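Local coordinates for protein putative tryptophan halogenase (Xanthomonas campestris pv. campestris, PDB 6Y1W) that is a flavin-dependent halogenase, probably using FAD to install halogen on an aromatic substrate, as its tryptophan halogenase relatives do, at residues 79-82 with 87-90; 150-155 with 493-498; 73-78 with 175-180; 67-72 with 353-358; 102-107 with 450-455. All coordinates share one frame; numbering follows the deposited sequence.

Overall arrangement
Three of the contacts are buried: contacts 1 and 4 are made wholly by buried residues, and contact 3 sets two of them against a partly exposed phenylalanine. Contacts 2 and 5 are only partly buried. Contacts 1 and 3 share helix 77-83, and helix 65-73 of contact 4 runs directly into the turn used by contact 3. The F88 ring of contact 1 continues into the aromatic cluster of contact 2, and E77 of 73-78 reaches H153 of 150-155. Contacts 1 to 3 are apolar or aromatic; contact 4 lays an amide against a phenylalanine, while contact 5 alone has a hydrogen bond between its segments. Contacts 3 and 5 lie on opposite sides of the chain's centre.

Contact 1 of 5, residues 79-82 with 87-90; sequences QFMA and TFKV
The thioether of M81 reaches the F88 ring through a chain that leaves the helix with CG anti to the carbonyl carbon (chi1 -71°) and bends only at its last torsion (chi3 72°), which turns the methyl over the aromatic face. M81 CE sits 3.6 Å from the centroid of the F88 ring, almost on the ring normal, a CH-pi contact. The sulfur meets the same ring obliquely toward its far end, with M81 SD 3.4 Å from F88 CZ, making a Met-aromatic contact. The methyl also packs on the backbone of the strand, M81 CE lying 3.6 Å from T87 C. T87 turns its side chain away, and its hydroxyl is bonded to P278 O and H164 ND1. Helix 77-83 is thus joined to edge strand 87-89, which ends in K89, the predicted active-site lysine. With no hydrogen bond between the segments, the contact rests on dispersion, with the polarisable sulfur and the S-methyl C-H groups set against the ring's pi electrons.

Contact 2 of 5, residues 150-155 with 493-498; sequences RFAHLP and AEFLRR
Aromatic contacts come first, all converging on F495, which projects from helix 492-499 into the loop 150-155. F151 turns its edge to the F495 face in an offset edge-to-face pair, with centroids 5.5 Å apart and planes at 71°; F151 CD2 and F495 CD2 are the closest side-chain atoms of the pair at 3.8 Å. H153 meets the far end of the same ring at an oblique angle, its ND1 3.4 Å from F495 CZ. Between these two residues, the CH-pi contact comes from the backbone: A152 CA lies over the centre of the F495 ring, 4.0 Å from its centroid, while A152 CB adds apolar packing against F495 CE1 at 3.7 Å. The polar atoms behave differently. F151 O is pressed against F495 CB at 3.3 Å and is buried without a hydrogen-bonding partner, whereas H153 NE2 bonds to E77 OE1, which fixes the imidazole from outside the pair. The F151 ring also stacks on F88, so the cluster runs on toward strand 87-89. The C-terminal helix is therefore held to this loop by ring and CH-pi contacts at the cost of one unsatisfied carbonyl.

Contact 3 of 5, residues 73-78 with 175-180; sequences LEIDEA and RRFSEG
F177 lays one face of its ring beneath the I75 side chain and presents its outer rim to L73. I75 CD1 stands above the ring, offset toward the rim, 4.2 Å from the F177 centroid in a CH-pi contact. The closest apolar approach comes from the methylene behind that methyl: I75 CG1 is 3.5 Å from F177 CE2. With CG anti to its backbone N (chi1 180°), F177 stretches straight out from helix 167-180 toward the turn. L73 meets the end of the ring, its CB 3.9 Å from F177 CZ and its CD2 near CE1. L73 O also approaches the ring edge close to its plane, 3.4 Å from F177 CZ.

That carbonyl sits at the end of helix 65-73, which closes in a Schellman motif: E74 takes positive phi as the C-prime residue, and the amides of E74 and I75 bond back to R71 O and H70 O. D76 then caps the start of helix 77-83 through its bond to Q79 N. F177 also packs on A33 of helix 25-39. The link between the inter-helix turn and helix 167-180 is largely apolar, with the slightly positive ring edge probably giving L73 O a mild electrostatic match.

Contact 4 of 5, residues 67-72 with 353-358; sequences VTFHRL and LIQRGI
F69 carries this contact from helix 65-73, with Q355 and I358 as its partners on helix 350-363. F69 itself leaves the backbone with CG anti to N (chi1 -168°), and Q355 does the same from its own helix. With both extended from their helices, the two side chains lie alongside each other, running in opposing directions. The amide of Q355 ends beside the base of F69: Q355 OE1 is 3.2 Å from F69 CB, and Q355 CD is 3.5 Å from the same atom. Farther back, Q355 CG lies 3.7 Å from F69 CD1, and the amide plane is turned 26° from the ring. I358, one helical turn on, brings its CG2 to the edge of the F69 ring, 4.4 Å from F69 CE1.

Q355 NE2 bonds to S65 O, at the start of the first helix, and to a sulfonate oxygen of a MES molecule, probably from the crystallisation liquor; these two bonds set the rotation of the amide. At the end of the segment, L72 packs on W116 of the second subunit. M30 of helix 25-39 touches both F69 and I358. The result is a buried helix-helix interface beside what is probably the Rossmann-type FAD-binding region, close to the predicted FAD site at I351 and A27, consistent with the family fold of flavin-dependent halogenases.

Contact 5 of 5, residues 102-107 with 450-455; sequences RHYIHS and LGQGIV
One face of the Y104 ring is covered by G451, whose CA stands 3.6 Å above the ring plane and 3.8 Å from the centroid in a CH-pi contact. The ring also meets F94 of strand 91-99, their planes nearly parallel. At the ring's edge, in its plane, lies Q452 OE1, and the planes of the ring and the Q452 amide are 62° apart. Y104 CG lies between the backbone N and the carbonyl carbon (chi1 72°), which directs the ring from strand 102-107 over the last turn of helix 442-451. The phenol donates a hydrogen bond from Y104 OH to Q452 OE1 at 2.7 Å, arriving in the carbonyl plane on a lone pair. Q452 CG lies against the ring obliquely, 3.4 Å from Y104 CE1.

Q452 OE1 also bonds H395 ND1, and Q452 NE2 bonds A398 O. Two positions along the strand, H106 lines a butanediol pocket and bonds E347, a predicted tryptophan-binding residue. With two donors on its oxygen and an acceptor for its NH2, the Q452 amide is fixed in orientation, tying the edge strand to the helix end by a directional polar bond beside the CH-pi contact of G451.

Contact 1 of 5, residues 79-82 with 87-90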
# COMPACT_ATOMS: atom_id res chain seq x y z
N GLN A 79 -13.21 -28.38 6.95
CA GLN A 79 -12.76 -29.61 6.29
C GLN A 79 -11.24 -29.64 6.21
O GLN A 79 -10.60 -30.65 6.54
CB GLN A 79 -13.40 -29.69 4.91
CG GLN A 79 -12.95 -30.77 3.98
CD GLN A 79 -13.45 -30.46 2.56
OE1 GLN A 79 -12.71 -30.56 1.59
NE2 GLN A 79 -14.71 -30.03 2.46
N PHE A 80 -10.64 -28.51 5.80
CA PHE A 80 -9.19 -28.40 5.75
C PHE A 80 -8.57 -28.63 7.13
O PHE A 80 -7.57 -29.35 7.25
CB PHE A 80 -8.84 -27.00 5.19
CG PHE A 80 -7.63 -26.38 5.84
CD1 PHE A 80 -6.35 -26.94 5.63
CD2 PHE A 80 -7.76 -25.28 6.67
CE1 PHE A 80 -5.23 -26.40 6.24
CE2 PHE A 80 -6.63 -24.72 7.29
CZ PHE A 80 -5.39 -25.29 7.09
N MET A 81 -9.13 -28.03 8.19
CA MET A 81 -8.53 -28.15 9.52
C MET A 81 -8.63 -29.58 10.05
O MET A 81 -7.66 -30.13 10.61
CB MET A 81 -9.20 -27.18 10.48
CG MET A 81 -8.83 -25.72 10.21
SD MET A 81 -9.44 -24.60 11.48
CE MET A 81 -8.34 -25.00 12.88
N ALA A 82 -9.79 -30.21 9.88
CA ALA A 82 -9.92 -31.59 10.34
C ALA A 82 -8.98 -32.51 9.58
O ALA A 82 -8.43 -33.45 10.16
CB ALA A 82 -11.36 -32.07 10.12
N THR A 87 -5.06 -26.62 14.47
CA THR A 87 -5.63 -25.83 15.56
C THR A 87 -5.58 -24.36 15.17
O THR A 87 -4.97 -23.98 14.17
CB THR A 87 -4.89 -26.05 16.91
OG1 THR A 87 -3.55 -25.56 16.79
CG2 THR A 87 -4.85 -27.58 17.29
N PHE A 88 -6.19 -23.51 15.99
CA PHE A 88 -6.16 -22.09 15.71
C PHE A 88 -4.96 -21.40 16.35
O PHE A 88 -4.45 -21.82 17.40
CB PHE A 88 -7.46 -21.42 16.20
CG PHE A 88 -8.66 -21.84 15.41
CD1 PHE A 88 -8.92 -21.26 14.15
CD2 PHE A 88 -9.51 -22.82 15.87
CE1 PHE A 88 -10.01 -21.66 13.38
CE2 PHE A 88 -10.61 -23.23 15.09
CZ PHE A 88 -10.85 -22.65 13.86
N LYS A 89 -4.52 -20.32 15.70
CA LYS A 89 -3.38 -19.53 16.17
C LYS A 89 -3.78 -18.07 16.19
O LYS A 89 -4.28 -17.57 15.18
CB LYS A 89 -2.19 -19.71 15.22
CG LYS A 89 -1.00 -18.81 15.57
CD LYS A 89 0.08 -18.93 14.50
CE LYS A 89 1.18 -17.86 14.75
NZ LYS A 89 2.01 -17.67 13.47
N VAL A 90 -3.55 -17.38 17.32
CA VAL A 90 -3.80 -15.94 17.40
C VAL A 90 -2.54 -15.13 17.64
O VAL A 90 -2.62 -13.90 17.71
CB VAL A 90 -4.86 -15.60 18.46
CG1 VAL A 90 -6.20 -16.22 18.09
CG2 VAL A 90 -4.40 -16.08 19.85

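Contact 2 of 5, residues 150-155 with 493-498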
# COMPACT_ATOMS: atom_id res chain seq x y z
N ARG A 150 -8.43 -19.24 24.54
CA ARG A 150 -9.80 -19.19 24.05
C ARG A 150 -9.84 -18.86 22.57
O ARG A 150 -8.99 -18.12 22.05
CB ARG A 150 -10.61 -18.14 24.83
CG ARG A 150 -10.71 -18.44 26.32
CD ARG A 150 -11.61 -17.45 27.00
NE ARG A 150 -11.78 -17.77 28.42
CZ ARG A 150 -12.74 -18.54 28.91
NH1 ARG A 150 -13.64 -19.09 28.11
NH2 ARG A 150 -12.79 -18.77 30.22
N PHE A 151 -10.86 -19.38 21.87
CA PHE A 151 -11.03 -19.05 20.45
C PHE A 151 -12.45 -19.36 20.01
O PHE A 151 -12.97 -20.46 20.31
CB PHE A 151 -10.07 -19.82 19.52
CG PHE A 151 -10.25 -19.42 18.07
CD1 PHE A 151 -9.59 -18.31 17.57
CD2 PHE A 151 -11.17 -20.08 17.25
CE1 PHE A 151 -9.81 -17.89 16.27
CE2 PHE A 151 -11.41 -19.66 15.95
CZ PHE A 151 -10.72 -18.54 15.46
N ALA A 152 -13.04 -18.44 19.26
CA ALA A 152 -14.13 -18.72 18.32
C ALA A 152 -14.13 -17.61 17.28
O ALA A 152 -13.53 -16.56 17.49
CB ALA A 152 -15.48 -18.80 19.07
N HIS A 153 -14.79 -17.84 16.13
CA HIS A 153 -14.92 -16.76 15.16
C HIS A 153 -15.84 -15.68 15.71
O HIS A 153 -16.78 -15.96 16.44
CB HIS A 153 -15.51 -17.23 13.82
CG HIS A 153 -14.78 -18.36 13.20
ND1 HIS A 153 -15.07 -19.68 13.48
CD2 HIS A 153 -13.76 -18.38 12.31
CE1 HIS A 153 -14.26 -20.47 12.78
NE2 HIS A 153 -13.45 -19.70 12.07
N LEU A 154 -15.57 -14.44 15.32
CA LEU A 154 -16.47 -13.35 15.68
C LEU A 154 -17.08 -12.73 14.43
O LEU A 154 -16.48 -12.77 13.36
CB LEU A 154 -15.74 -12.28 16.49
CG LEU A 154 -15.46 -12.67 17.94
CD1 LEU A 154 -14.59 -11.62 18.65
CD2 LEU A 154 -16.80 -12.87 18.67
N PRO A 155 -18.26 -12.11 14.55
CA PRO A 155 -18.90 -11.51 13.37
C PRO A 155 -17.99 -10.51 12.67
O PRO A 155 -17.18 -9.83 13.30
CB PRO A 155 -20.14 -10.82 13.95
CG PRO A 155 -20.44 -11.57 15.19
CD PRO A 155 -19.11 -12.01 15.75
N ALA A 493 -10.09 -25.96 23.02
CA ALA A 493 -10.39 -27.37 22.82
C ALA A 493 -11.87 -27.60 22.62
O ALA A 493 -12.26 -28.45 21.81
CB ALA A 493 -9.91 -28.18 24.03
N GLU A 494 -12.72 -26.85 23.34
CA GLU A 494 -14.16 -27.01 23.14
C GLU A 494 -14.56 -26.54 21.75
O GLU A 494 -15.39 -27.19 21.08
CB GLU A 494 -14.92 -26.23 24.21
CG GLU A 494 -15.01 -27.01 25.50
CD GLU A 494 -15.54 -26.19 26.65
OE1 GLU A 494 -15.14 -26.47 27.80
OE2 GLU A 494 -16.36 -25.28 26.38
N PHE A 495 -13.98 -25.44 21.27
CA PHE A 495 -14.31 -24.99 19.94
C PHE A 495 -13.85 -25.98 18.88
O PHE A 495 -14.60 -26.30 17.96
CB PHE A 495 -13.72 -23.59 19.69
CG PHE A 495 -14.25 -22.98 18.45
CD1 PHE A 495 -15.54 -22.44 18.42
CD2 PHE A 495 -13.52 -23.01 17.28
CE1 PHE A 495 -16.07 -21.91 17.24
CE2 PHE A 495 -14.04 -22.50 16.10
CZ PHE A 495 -15.32 -21.94 16.07
N LEU A 496 -12.63 -26.51 19.02
CA LEU A 496 -12.13 -27.49 18.05
C LEU A 496 -13.04 -28.72 17.98
O LEU A 496 -13.37 -29.21 16.90
CB LEU A 496 -10.72 -27.92 18.41
CG LEU A 496 -9.65 -26.80 18.36
CD1 LEU A 496 -8.39 -27.29 19.04
CD2 LEU A 496 -9.36 -26.51 16.85
N ARG A 497 -13.41 -29.23 19.15
CA ARG A 497 -14.25 -30.43 19.18
C ARG A 497 -15.55 -30.23 18.43
O ARG A 497 -16.07 -31.17 17.81
CB ARG A 497 -14.54 -30.81 20.62
CG ARG A 497 -13.52 -31.76 21.21
CD ARG A 497 -14.03 -32.38 22.50
NE ARG A 497 -13.99 -31.44 23.61
CZ ARG A 497 -12.91 -31.23 24.37
NH1 ARG A 497 -11.79 -31.90 24.11
NH2 ARG A 497 -12.96 -30.35 25.37
N ARG A 498 -16.12 -29.02 18.49
CA ARG A 498 -17.39 -28.76 17.81
C ARG A 498 -17.22 -28.34 16.35
O ARG A 498 -18.12 -28.59 15.53
CB ARG A 498 -18.18 -27.65 18.53
CG ARG A 498 -18.33 -27.85 20.02
CD ARG A 498 -19.37 -26.89 20.62
NE ARG A 498 -19.02 -25.48 20.43
CZ ARG A 498 -18.87 -24.60 21.43
NH1 ARG A 498 -18.55 -23.34 21.17
NH2 ARG A 498 -19.03 -24.99 22.69

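Contact 3 of 5, residues 73-78 with 175-180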
# COMPACT_ATOMS: atom_id res chain seq x y z
N LEU A 73 -9.56 -20.16 -3.20
CA LEU A 73 -9.65 -21.50 -3.79
C LEU A 73 -10.98 -22.16 -3.46
O LEU A 73 -11.26 -23.25 -3.98
CB LEU A 73 -8.50 -22.39 -3.29
CG LEU A 73 -7.21 -22.33 -4.12
CD1 LEU A 73 -6.69 -20.90 -4.27
CD2 LEU A 73 -6.09 -23.25 -3.56
N GLU A 74 -11.81 -21.53 -2.63
CA GLU A 74 -13.06 -22.13 -2.14
C GLU A 74 -12.81 -23.47 -1.45
O GLU A 74 -13.52 -24.46 -1.66
CB GLU A 74 -14.07 -22.24 -3.29
CG GLU A 74 -14.35 -20.87 -3.84
CD GLU A 74 -15.34 -20.90 -4.97
OE1 GLU A 74 -14.88 -20.94 -6.10
OE2 GLU A 74 -16.56 -20.92 -4.74
N ILE A 75 -11.80 -23.48 -0.58
CA ILE A 75 -11.52 -24.58 0.32
C ILE A 75 -12.23 -24.30 1.63
O ILE A 75 -12.09 -23.20 2.17
CB ILE A 75 -10.00 -24.73 0.53
CG1 ILE A 75 -9.42 -25.35 -0.73
CG2 ILE A 75 -9.68 -25.56 1.83
CD1 ILE A 75 -7.89 -25.39 -0.71
N ASP A 76 -13.03 -25.27 2.10
CA ASP A 76 -13.78 -25.12 3.34
C ASP A 76 -12.86 -25.21 4.55
O ASP A 76 -12.12 -26.20 4.70
CB ASP A 76 -14.86 -26.22 3.43
CG ASP A 76 -15.65 -26.14 4.71
OD1 ASP A 76 -16.47 -25.19 4.84
OD2 ASP A 76 -15.43 -26.97 5.62
N GLU A 77 -12.95 -24.23 5.44
CA GLU A 77 -12.00 -24.15 6.55
C GLU A 77 -12.11 -25.35 7.49
O GLU A 77 -11.10 -25.98 7.82
CB GLU A 77 -12.20 -22.86 7.32
CG GLU A 77 -11.27 -22.77 8.51
CD GLU A 77 -11.46 -21.49 9.29
OE1 GLU A 77 -12.48 -21.39 10.01
OE2 GLU A 77 -10.60 -20.57 9.13
N ALA A 78 -13.34 -25.71 7.91
CA ALA A 78 -13.45 -26.83 8.85
C ALA A 78 -12.95 -28.15 8.24
O ALA A 78 -12.31 -28.95 8.93
CB ALA A 78 -14.89 -26.95 9.37
N ARG A 175 -3.16 -32.08 -2.81
CA ARG A 175 -3.01 -32.98 -3.94
C ARG A 175 -4.36 -33.51 -4.38
O ARG A 175 -4.66 -33.58 -5.58
CB ARG A 175 -2.10 -34.16 -3.57
CG ARG A 175 -2.11 -35.24 -4.67
CD ARG A 175 -1.04 -36.31 -4.36
NE ARG A 175 -1.38 -37.53 -5.09
CZ ARG A 175 -0.78 -38.70 -4.88
NH1 ARG A 175 0.20 -38.80 -4.00
NH2 ARG A 175 -1.16 -39.78 -5.58
N ARG A 176 -5.18 -33.92 -3.41
CA ARG A 176 -6.53 -34.41 -3.71
C ARG A 176 -7.35 -33.33 -4.41
O ARG A 176 -7.99 -33.57 -5.44
CB ARG A 176 -7.23 -34.83 -2.43
CG ARG A 176 -6.73 -36.11 -1.81
CD ARG A 176 -7.58 -36.50 -0.58
NE ARG A 176 -6.74 -36.99 0.51
CZ ARG A 176 -6.12 -38.16 0.50
NH1 ARG A 176 -6.24 -38.97 -0.55
NH2 ARG A 176 -5.37 -38.54 1.54
N PHE A 177 -7.32 -32.12 -3.85
CA PHE A 177 -7.98 -30.98 -4.49
C PHE A 177 -7.52 -30.77 -5.94
O PHE A 177 -8.34 -30.55 -6.84
CB PHE A 177 -7.69 -29.76 -3.60
CG PHE A 177 -8.28 -28.43 -4.06
CD1 PHE A 177 -7.58 -27.64 -5.00
CD2 PHE A 177 -9.45 -27.93 -3.54
CE1 PHE A 177 -8.06 -26.40 -5.40
CE2 PHE A 177 -9.95 -26.66 -3.96
CZ PHE A 177 -9.26 -25.90 -4.89
N SER A 178 -6.21 -30.79 -6.15
CA SER A 178 -5.61 -30.53 -7.46
C SER A 178 -5.96 -31.60 -8.48
O SER A 178 -6.23 -31.28 -9.64
CB SER A 178 -4.08 -30.45 -7.32
OG SER A 178 -3.69 -29.39 -6.44
N GLU A 179 -5.87 -32.87 -8.10
CA GLU A 179 -6.19 -33.92 -9.05
C GLU A 179 -7.64 -33.79 -9.51
O GLU A 179 -7.95 -34.12 -10.67
CB GLU A 179 -5.87 -35.29 -8.42
CG GLU A 179 -4.38 -35.48 -8.27
CD GLU A 179 -3.98 -36.77 -7.55
OE1 GLU A 179 -4.84 -37.42 -6.93
OE2 GLU A 179 -2.78 -37.09 -7.63
N GLY A 180 -8.51 -33.27 -8.64
CA GLY A 180 -9.90 -33.02 -8.99
C GLY A 180 -10.10 -31.97 -10.05
O GLY A 180 -11.10 -31.99 -10.78

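Contact 4 of 5, residues 67-72 with 353-358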
# COMPACT_ATOMS: atom_id res chain seq x y z
N VAL A 67 -5.88 -17.83 5.36
CA VAL A 67 -7.35 -17.82 5.39
C VAL A 67 -7.88 -17.26 4.08
O VAL A 67 -8.83 -17.79 3.48
CB VAL A 67 -7.86 -17.00 6.59
CG1 VAL A 67 -9.39 -17.07 6.69
CG2 VAL A 67 -7.24 -17.48 7.89
N THR A 68 -7.27 -16.18 3.61
CA THR A 68 -7.64 -15.63 2.31
C THR A 68 -7.36 -16.60 1.18
O THR A 68 -8.17 -16.72 0.25
CB THR A 68 -6.90 -14.31 2.11
OG1 THR A 68 -7.28 -13.42 3.16
CG2 THR A 68 -7.25 -13.69 0.75
N PHE A 69 -6.20 -17.26 1.18
CA PHE A 69 -5.89 -18.26 0.13
C PHE A 69 -7.02 -19.28 -0.01
O PHE A 69 -7.45 -19.62 -1.13
CB PHE A 69 -4.57 -18.99 0.50
CG PHE A 69 -3.98 -19.84 -0.62
CD1 PHE A 69 -3.59 -19.27 -1.82
CD2 PHE A 69 -3.78 -21.22 -0.41
CE1 PHE A 69 -2.98 -20.07 -2.83
CE2 PHE A 69 -3.20 -22.03 -1.42
CZ PHE A 69 -2.79 -21.45 -2.61
N HIS A 70 -7.54 -19.78 1.11
CA HIS A 70 -8.58 -20.79 1.02
C HIS A 70 -9.89 -20.19 0.54
O HIS A 70 -10.65 -20.87 -0.15
CB HIS A 70 -8.73 -21.51 2.37
CG HIS A 70 -7.56 -22.37 2.66
ND1 HIS A 70 -7.33 -22.97 3.88
CD2 HIS A 70 -6.55 -22.78 1.85
CE1 HIS A 70 -6.22 -23.68 3.82
NE2 HIS A 70 -5.73 -23.59 2.60
N ARG A 71 -10.13 -18.91 0.83
CA ARG A 71 -11.29 -18.25 0.25
C ARG A 71 -11.17 -18.15 -1.26
O ARG A 71 -12.17 -18.31 -1.97
CB ARG A 71 -11.47 -16.87 0.85
CG ARG A 71 -11.96 -16.98 2.24
CD ARG A 71 -12.63 -15.72 2.71
NE ARG A 71 -12.99 -15.98 4.10
CZ ARG A 71 -12.51 -15.31 5.13
NH1 ARG A 71 -11.65 -14.31 4.93
NH2 ARG A 71 -12.89 -15.65 6.36
N LEU A 72 -9.98 -17.83 -1.77
CA LEU A 72 -9.81 -17.74 -3.22
C LEU A 72 -10.04 -19.11 -3.85
O LEU A 72 -10.62 -19.21 -4.94
CB LEU A 72 -8.40 -17.24 -3.60
CG LEU A 72 -7.94 -15.94 -2.95
CD1 LEU A 72 -6.51 -15.61 -3.38
CD2 LEU A 72 -8.89 -14.80 -3.26
N LEU A 353 5.03 -17.13 2.07
CA LEU A 353 5.86 -16.76 0.94
C LEU A 353 5.59 -17.64 -0.27
O LEU A 353 5.69 -17.16 -1.39
CB LEU A 353 7.34 -16.82 1.32
CG LEU A 353 7.72 -15.60 2.16
CD1 LEU A 353 9.05 -15.88 2.88
CD2 LEU A 353 7.79 -14.29 1.36
N ILE A 354 5.23 -18.92 -0.05
CA ILE A 354 4.76 -19.75 -1.16
C ILE A 354 3.49 -19.15 -1.75
O ILE A 354 3.36 -18.99 -2.98
CB ILE A 354 4.52 -21.19 -0.68
CG1 ILE A 354 5.86 -21.85 -0.30
CG2 ILE A 354 3.89 -22.00 -1.84
CD1 ILE A 354 5.68 -23.18 0.48
N GLN A 355 2.51 -18.85 -0.89
CA GLN A 355 1.24 -18.30 -1.35
C GLN A 355 1.45 -17.02 -2.13
O GLN A 355 0.83 -16.82 -3.18
CB GLN A 355 0.32 -18.04 -0.16
CG GLN A 355 -0.85 -17.13 -0.51
CD GLN A 355 -1.79 -16.95 0.67
OE1 GLN A 355 -1.79 -17.77 1.63
NE2 GLN A 355 -2.64 -15.92 0.60
N ARG A 356 2.32 -16.12 -1.62
CA ARG A 356 2.53 -14.86 -2.36
C ARG A 356 3.09 -15.12 -3.75
O ARG A 356 2.69 -14.47 -4.73
CB ARG A 356 3.49 -13.93 -1.60
CG ARG A 356 2.91 -13.39 -0.30
CD ARG A 356 1.66 -12.52 -0.52
NE ARG A 356 1.98 -11.45 -1.45
CZ ARG A 356 1.23 -11.09 -2.48
NH1 ARG A 356 0.08 -11.72 -2.74
NH2 ARG A 356 1.63 -10.09 -3.27
N GLY A 357 4.05 -16.04 -3.87
CA GLY A 357 4.61 -16.32 -5.18
C GLY A 357 3.55 -16.85 -6.13
O GLY A 357 3.55 -16.53 -7.32
N ILE A 358 2.64 -17.68 -5.61
CA ILE A 358 1.58 -18.28 -6.44
C ILE A 358 0.55 -17.22 -6.83
O ILE A 358 0.17 -17.09 -8.01
CB ILE A 358 0.90 -19.43 -5.66
CG1 ILE A 358 1.86 -20.59 -5.44
CG2 ILE A 358 -0.40 -19.89 -6.41
CD1 ILE A 358 1.38 -21.57 -4.35

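Contact 5 of 5, residues 102-107 with 450-455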
# COMPACT_ATOMS: atom_id res chain seq x y z
N ARG A 102 12.22 -11.97 30.43
CA ARG A 102 11.32 -10.91 30.01
C ARG A 102 10.66 -11.33 28.72
O ARG A 102 11.33 -11.47 27.70
CB ARG A 102 12.06 -9.58 29.82
CG ARG A 102 12.71 -9.16 31.14
CD ARG A 102 13.23 -7.76 31.11
NE ARG A 102 12.14 -6.77 31.24
CZ ARG A 102 12.36 -5.46 31.37
NH1 ARG A 102 13.62 -5.01 31.39
NH2 ARG A 102 11.35 -4.62 31.47
N HIS A 103 9.34 -11.48 28.78
CA HIS A 103 8.54 -12.09 27.73
C HIS A 103 7.48 -11.13 27.23
O HIS A 103 7.12 -10.16 27.90
CB HIS A 103 7.85 -13.36 28.27
CG HIS A 103 8.77 -14.22 29.06
ND1 HIS A 103 10.02 -14.60 28.59
CD2 HIS A 103 8.67 -14.73 30.31
CE1 HIS A 103 10.61 -15.36 29.50
NE2 HIS A 103 9.82 -15.44 30.55
N TYR A 104 6.96 -11.39 26.03
CA TYR A 104 5.82 -10.63 25.52
C TYR A 104 5.16 -11.48 24.44
O TYR A 104 5.67 -12.54 24.06
CB TYR A 104 6.24 -9.25 24.94
CG TYR A 104 7.00 -9.36 23.61
CD1 TYR A 104 8.36 -9.70 23.56
CD2 TYR A 104 6.33 -9.18 22.41
CE1 TYR A 104 9.02 -9.84 22.36
CE2 TYR A 104 6.98 -9.33 21.21
CZ TYR A 104 8.32 -9.65 21.18
OH TYR A 104 8.99 -9.81 19.97
N ILE A 105 4.01 -11.01 23.95
CA ILE A 105 3.28 -11.68 22.87
C ILE A 105 3.18 -10.75 21.67
O ILE A 105 2.83 -9.56 21.82
CB ILE A 105 1.87 -12.12 23.33
CG1 ILE A 105 2.00 -13.19 24.42
CG2 ILE A 105 1.03 -12.68 22.16
CD1 ILE A 105 0.66 -13.38 25.18
N HIS A 106 3.44 -11.31 20.48
CA HIS A 106 3.19 -10.66 19.21
C HIS A 106 1.93 -11.31 18.66
O HIS A 106 1.99 -12.44 18.15
CB HIS A 106 4.36 -10.86 18.26
CG HIS A 106 4.13 -10.30 16.89
ND1 HIS A 106 4.92 -10.63 15.81
CD2 HIS A 106 3.17 -9.46 16.43
CE1 HIS A 106 4.46 -10.01 14.74
NE2 HIS A 106 3.40 -9.30 15.08
N SER A 107 0.82 -10.60 18.71
CA SER A 107 -0.46 -11.18 18.31
C SER A 107 -0.89 -10.61 16.97
O SER A 107 -0.36 -9.61 16.49
CB SER A 107 -1.55 -10.91 19.36
OG SER A 107 -1.95 -9.55 19.34
N LEU A 450 8.13 -2.50 21.15
CA LEU A 450 7.91 -2.26 22.58
C LEU A 450 8.28 -3.50 23.38
O LEU A 450 8.91 -3.41 24.46
CB LEU A 450 6.44 -1.93 22.84
CG LEU A 450 5.94 -0.51 22.64
CD1 LEU A 450 4.43 -0.50 22.91
CD2 LEU A 450 6.69 0.43 23.60
N GLY A 451 7.87 -4.68 22.89
CA GLY A 451 8.13 -5.92 23.62
C GLY A 451 9.60 -6.23 23.80
O GLY A 451 9.99 -6.83 24.82
N GLN A 452 10.43 -5.86 22.83
CA GLN A 452 11.85 -6.12 22.88
C GLN A 452 12.65 -4.91 23.37
O GLN A 452 13.87 -4.90 23.28
CB GLN A 452 12.35 -6.62 21.54
CG GLN A 452 11.59 -7.93 21.20
CD GLN A 452 12.30 -8.93 20.33
OE1 GLN A 452 11.66 -9.89 19.88
NE2 GLN A 452 13.62 -8.79 20.13
N GLY A 453 11.97 -3.92 23.95
CA GLY A 453 12.66 -2.94 24.79
C GLY A 453 13.08 -1.66 24.13
O GLY A 453 13.93 -0.94 24.68
N ILE A 454 12.55 -1.35 22.95
CA ILE A 454 12.75 -0.01 22.38
C ILE A 454 11.78 0.93 23.07
O ILE A 454 10.56 0.73 23.03
CB ILE A 454 12.53 -0.02 20.86
CG1 ILE A 454 13.35 -1.14 20.19
CG2 ILE A 454 12.88 1.35 20.27
CD1 ILE A 454 14.87 -1.08 20.43
N VAL A 455 12.30 1.96 23.73
CA VAL A 455 11.48 2.84 24.55
C VAL A 455 11.36 4.19 23.86
O VAL A 455 12.34 4.94 23.81
CB VAL A 455 12.08 3.01 25.95
CG1 VAL A 455 11.11 3.81 26.81
CG2 VAL A 455 12.40 1.66 26.56